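Long-range contacts in antibiotic biosynthesis monooxygenase (Shewanella loihica, PDB 2RIL), which probably acts as a monooxygenase of the antibiotic biosynthesis family, built as a two-subunit alpha/beta-barrel assembly: residues V6-P11 with P91-V96; Q43-I48 with I57-W62. All blocks are in the same frame, centred on the assembly; numbering follows the deposited sequence.

Contact 1: residues V6-P11 with P91-V96; sequences VTLINP and PALYRV
The carbonyl oxygen T7 O takes one hydrogen bond from P91-V96, donated by Y94 N over 2.8 Å, in the carbonyl plane but with a bent N-H...O angle of 136°, and a weaker C-H...O contact from L93 CA at 3.3 Å. The same oxygen lies at the edge of the Y94 ring, in its plane. T7 N returns a straighter bond to Y94 O, 2.9 Å long. Two residues on, I9 and A92 form the next hydrogen-bonded pair: I9 N comes to A92 O almost head-on at 3.0 Å, whereas A92 N reaches I9 O at 3.2 Å, tilted 26° from the carbonyl plane. A water that donates to Y94 OH also makes a weak bond to I9 O.

On the face carrying T7, I9 and Y94, the I9 and Y94 side chains cross at about a right angle. In Y94, chi1 -66° sets CG anti to the carbonyl carbon, beside the backbone N, and the ring runs back along the strand toward A92, where I9 CD1 sits over one face toward the rim, a CH-pi contact 4.1 Å from the ring centroid. Y94 OH is hydrogen-bonded to Y54 O of the second subunit. On the face carrying L8 and L93 the contacts are between apolar groups. L93 CD2 meets L8 CB at 3.9 Å, L8 CD1 runs on beside P91 CB at 3.7 Å, and F68 of helix 65-79 packs on both leucines. N10, the polar residue here, lies alongside the P91 ring, its OD1 taking the backbone N-H of N90. This is antiparallel pairing in a ferredoxin-like, dimeric alpha/beta-barrel sheet, one face turned to the helices; strand 92-98 pairs antiparallel with a strand of the second subunit, so the sheet runs on.

Contact 2: residues Q43-I48 with I57-W62; sequences QLHQSI and INVAIW
Q43 and V59 exchange two backbone bonds, and both of their carbonyl oxygens take on further donors. V59 O accepts Q43 N at 2.8 Å, and a water 2.8 Å from V59 O donates to it as well; that water also donates to Q43 OE1, 2.9 Å away, so it ties the glutamine amide to the neighbouring strand. T42 OG1 adds a weak hydrogen bond to V59 O. Across the pair, V59 N reaches Q43 O at 3.0 Å from above the carbonyl plane, 39° out of it and so not on a lone pair. A weak, bent bond from H45 ND1 to Q43 O, 3.0 Å long with an angle of 130° at the hydrogen, adds a further donor to that oxygen.

This weak bond depends on how H45 is turned: CG stands anti to the carbonyl carbon (chi1 -68°), which puts CG beside the backbone N and swings the ring's ND1 toward Q43 O. There H45 CE1 also touches V59 CG2 at 3.8 Å. The main chain of H45 is satisfied by I57 in both directions, H45 N to I57 O at 2.8 Å and I57 N to H45 O at 2.9 Å.

On the opposite face, L44 crosses N58 at about a right angle, the methyl CD1 against N58 CB, and W26 of helix 19-33 packs on both residues. The pairing is that of an antiparallel beta hairpin, strands 39-47 and 56-62 joined by a connecting loop, in the ferredoxin-like sheet of the dimeric alpha/beta-barrel fold.

In the fold
Both contacts belong to one antiparallel sheet in the order 39-47, 56-62, 6-12, 92-98. Contact 2 is nested inside the chain loop closed by contact 1. Strands 6-12 and 56-62 join them, through probable hydrogen bonds from L8 N to A60 O and N10 N to N58 O, and through T7 packing on V59. Contact 1 is partly buried and covers more surface; contact 2 is smaller and more buried. In contact 2 the added donors, a water, T42 OG1 and H45 ND1, fall on backbone carbonyls; in contact 1, besides apolar side chains, the polar ends of N10, Y94 and R95 bond mainly outside its segments. Each includes an outermost strand that pairs with the second subunit.

Contact 1: residues V6-P11 with P91-V96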
# COMPACT_ATOMS: atom_id res chain seq x y z
N VAL A 6 -1.33 -11.98 -7.13
CA VAL A 6 -0.34 -11.04 -6.61
C VAL A 6 -0.98 -9.68 -6.44
O VAL A 6 -2.02 -9.37 -7.04
CB VAL A 6 0.93 -10.88 -7.51
CG1 VAL A 6 1.70 -12.20 -7.59
CG2 VAL A 6 0.59 -10.38 -8.91
N THR A 7 -0.33 -8.85 -5.63
CA THR A 7 -0.78 -7.49 -5.39
C THR A 7 0.26 -6.53 -5.89
O THR A 7 1.42 -6.62 -5.49
CB THR A 7 -1.01 -7.25 -3.91
OG1 THR A 7 -1.99 -8.20 -3.44
CG2 THR A 7 -1.50 -5.82 -3.64
N LEU A 8 -0.13 -5.59 -6.75
CA LEU A 8 0.74 -4.47 -7.10
C LEU A 8 0.48 -3.40 -6.05
O LEU A 8 -0.66 -3.03 -5.85
CB LEU A 8 0.35 -3.94 -8.49
CG LEU A 8 0.91 -2.57 -8.90
CD1 LEU A 8 2.39 -2.64 -9.15
CD2 LEU A 8 0.17 -1.93 -10.04
N ILE A 9 1.55 -2.88 -5.42
CA ILE A 9 1.41 -1.67 -4.62
C ILE A 9 2.31 -0.63 -5.28
O ILE A 9 3.50 -0.89 -5.53
CB ILE A 9 1.75 -1.87 -3.15
CG1 ILE A 9 0.90 -2.99 -2.54
CG2 ILE A 9 1.53 -0.57 -2.42
CD1 ILE A 9 1.26 -3.37 -1.08
N ASN A 10 1.71 0.50 -5.62
CA ASN A 10 2.40 1.57 -6.31
C ASN A 10 2.18 2.90 -5.61
O ASN A 10 1.14 3.53 -5.76
CB ASN A 10 1.92 1.66 -7.77
CG ASN A 10 2.85 2.43 -8.64
OD1 ASN A 10 3.84 2.97 -8.14
ND2 ASN A 10 2.54 2.53 -9.95
N PRO A 11 3.14 3.30 -4.76
CA PRO A 11 3.06 4.59 -4.08
C PRO A 11 3.55 5.69 -4.98
O PRO A 11 4.61 5.55 -5.60
CB PRO A 11 4.00 4.42 -2.88
CG PRO A 11 5.03 3.49 -3.35
CD PRO A 11 4.37 2.58 -4.39
N PRO A 91 6.40 1.07 -8.50
CA PRO A 91 5.59 -0.13 -8.45
C PRO A 91 6.42 -1.35 -8.05
O PRO A 91 7.57 -1.52 -8.49
CB PRO A 91 5.09 -0.29 -9.88
CG PRO A 91 6.11 0.46 -10.73
CD PRO A 91 6.51 1.62 -9.88
N ALA A 92 5.81 -2.21 -7.25
CA ALA A 92 6.35 -3.53 -6.97
C ALA A 92 5.22 -4.50 -6.69
O ALA A 92 4.13 -4.09 -6.28
CB ALA A 92 7.35 -3.46 -5.77
N LEU A 93 5.51 -5.79 -6.88
CA LEU A 93 4.54 -6.86 -6.60
C LEU A 93 4.79 -7.46 -5.24
O LEU A 93 5.93 -7.58 -4.79
CB LEU A 93 4.63 -7.98 -7.64
CG LEU A 93 4.20 -7.64 -9.05
CD1 LEU A 93 4.23 -8.94 -9.92
CD2 LEU A 93 2.86 -6.92 -9.11
N TYR A 94 3.70 -7.90 -4.61
CA TYR A 94 3.65 -8.39 -3.23
C TYR A 94 2.72 -9.56 -3.10
O TYR A 94 1.82 -9.75 -3.93
CB TYR A 94 3.08 -7.26 -2.29
CG TYR A 94 3.99 -6.08 -2.20
CD1 TYR A 94 4.00 -5.07 -3.16
CD2 TYR A 94 4.86 -5.94 -1.12
CE1 TYR A 94 4.88 -4.03 -3.09
CE2 TYR A 94 5.73 -4.86 -1.03
CZ TYR A 94 5.75 -3.91 -2.02
OH TYR A 94 6.68 -2.87 -2.04
N ARG A 95 2.92 -10.31 -2.02
CA ARG A 95 1.88 -11.24 -1.56
C ARG A 95 1.63 -10.99 -0.09
O ARG A 95 2.51 -10.50 0.62
CB ARG A 95 2.25 -12.69 -1.83
CG ARG A 95 2.06 -12.97 -3.33
CD ARG A 95 1.74 -14.40 -3.66
NE ARG A 95 1.74 -14.65 -5.11
CZ ARG A 95 2.83 -14.86 -5.85
NH1 ARG A 95 4.05 -14.88 -5.30
NH2 ARG A 95 2.68 -15.04 -7.16
N VAL A 96 0.45 -11.31 0.38
CA VAL A 96 0.10 -11.10 1.78
C VAL A 96 0.70 -12.25 2.59
O VAL A 96 0.49 -13.41 2.27
CB VAL A 96 -1.43 -11.02 1.99
CG1 VAL A 96 -1.77 -10.92 3.49
CG2 VAL A 96 -2.02 -9.80 1.23
O HOH W 1 6.28 -0.22 -3.80

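Contact 2: residues Q43-I48 with I57-W62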
# COMPACT_ATOMS: atom_id res chain seq x y z
N GLN A 43 -7.66 -0.57 -6.08
CA GLN A 43 -8.09 0.44 -5.14
C GLN A 43 -7.06 1.54 -5.10
O GLN A 43 -5.95 1.35 -4.54
CB GLN A 43 -8.29 -0.14 -3.74
CG GLN A 43 -9.38 -1.19 -3.64
CD GLN A 43 -9.45 -1.74 -2.26
OE1 GLN A 43 -8.51 -2.39 -1.84
NE2 GLN A 43 -10.49 -1.42 -1.52
N LEU A 44 -7.41 2.69 -5.66
CA LEU A 44 -6.49 3.84 -5.60
C LEU A 44 -6.82 4.55 -4.30
O LEU A 44 -7.96 4.96 -4.08
CB LEU A 44 -6.78 4.82 -6.75
CG LEU A 44 -5.83 6.05 -6.78
CD1 LEU A 44 -4.37 5.69 -7.02
CD2 LEU A 44 -6.36 7.06 -7.79
N HIS A 45 -5.82 4.67 -3.43
CA HIS A 45 -5.96 5.29 -2.11
C HIS A 45 -5.39 6.72 -2.16
O HIS A 45 -4.30 6.96 -2.71
CB HIS A 45 -5.18 4.49 -1.08
CG HIS A 45 -5.72 3.13 -0.79
ND1 HIS A 45 -5.59 2.06 -1.65
CD2 HIS A 45 -6.36 2.66 0.32
CE1 HIS A 45 -6.14 0.99 -1.07
NE2 HIS A 45 -6.57 1.32 0.14
N GLN A 46 -6.11 7.65 -1.55
CA GLN A 46 -5.67 9.04 -1.39
C GLN A 46 -5.42 9.32 0.08
O GLN A 46 -6.25 9.00 0.93
CB GLN A 46 -6.71 10.03 -1.93
CG GLN A 46 -6.24 11.47 -1.82
CD GLN A 46 -7.28 12.45 -2.28
OE1 GLN A 46 -8.02 12.14 -3.19
NE2 GLN A 46 -7.31 13.63 -1.67
N SER A 47 -4.30 9.98 0.37
CA SER A 47 -3.97 10.31 1.73
C SER A 47 -4.96 11.31 2.30
O SER A 47 -5.40 12.23 1.60
CB SER A 47 -2.54 10.87 1.84
OG SER A 47 -2.39 12.11 1.17
N ILE A 48 -5.30 11.14 3.58
CA ILE A 48 -6.12 12.16 4.25
C ILE A 48 -5.34 13.46 4.51
O ILE A 48 -5.95 14.53 4.51
CB ILE A 48 -6.78 11.64 5.57
CG1 ILE A 48 -7.60 10.39 5.30
CG2 ILE A 48 -7.67 12.75 6.22
CD1 ILE A 48 -8.13 9.68 6.60
N ILE A 57 -1.63 6.05 -3.38
CA ILE A 57 -1.05 4.71 -3.43
C ILE A 57 -2.06 3.78 -4.04
O ILE A 57 -3.18 3.66 -3.52
CB ILE A 57 -0.66 4.14 -2.03
CG1 ILE A 57 0.33 5.07 -1.31
CG2 ILE A 57 -0.08 2.73 -2.19
CD1 ILE A 57 0.86 4.55 0.03
N ASN A 58 -1.72 3.18 -5.18
CA ASN A 58 -2.61 2.21 -5.78
C ASN A 58 -2.29 0.81 -5.28
O ASN A 58 -1.12 0.43 -5.12
CB ASN A 58 -2.53 2.22 -7.30
CG ASN A 58 -3.61 1.37 -7.93
OD1 ASN A 58 -4.76 1.40 -7.46
ND2 ASN A 58 -3.27 0.63 -8.99
N VAL A 59 -3.35 0.02 -5.05
CA VAL A 59 -3.23 -1.37 -4.64
C VAL A 59 -4.12 -2.18 -5.58
O VAL A 59 -5.32 -2.07 -5.50
CB VAL A 59 -3.63 -1.57 -3.18
CG1 VAL A 59 -3.36 -3.07 -2.77
CG2 VAL A 59 -2.87 -0.66 -2.20
N ALA A 60 -3.50 -2.96 -6.47
CA ALA A 60 -4.23 -3.72 -7.50
C ALA A 60 -3.96 -5.20 -7.35
O ALA A 60 -2.88 -5.59 -6.92
CB ALA A 60 -3.77 -3.30 -8.88
N ILE A 61 -4.94 -6.01 -7.72
CA ILE A 61 -4.83 -7.45 -7.64
C ILE A 61 -4.82 -8.02 -9.05
O ILE A 61 -5.66 -7.65 -9.91
CB ILE A 61 -5.97 -8.09 -6.86
CG1 ILE A 61 -6.28 -7.28 -5.61
CG2 ILE A 61 -5.62 -9.56 -6.54
CD1 ILE A 61 -5.28 -7.46 -4.56
N TRP A 62 -3.86 -8.89 -9.30
CA TRP A 62 -3.68 -9.57 -10.58
C TRP A 62 -3.72 -11.09 -10.35
O TRP A 62 -3.28 -11.59 -9.33
CB TRP A 62 -2.34 -9.17 -11.21
CG TRP A 62 -2.34 -7.79 -11.73
CD1 TRP A 62 -2.18 -6.62 -11.02
CD2 TRP A 62 -2.62 -7.41 -13.07
NE1 TRP A 62 -2.32 -5.56 -11.84
CE2 TRP A 62 -2.55 -6.01 -13.12
CE3 TRP A 62 -2.85 -8.13 -14.25
CZ2 TRP A 62 -2.73 -5.31 -14.29
CZ3 TRP A 62 -3.03 -7.43 -15.40
CH2 TRP A 62 -2.96 -6.04 -15.42
O HOH W 2 -6.77 -3.73 -3.71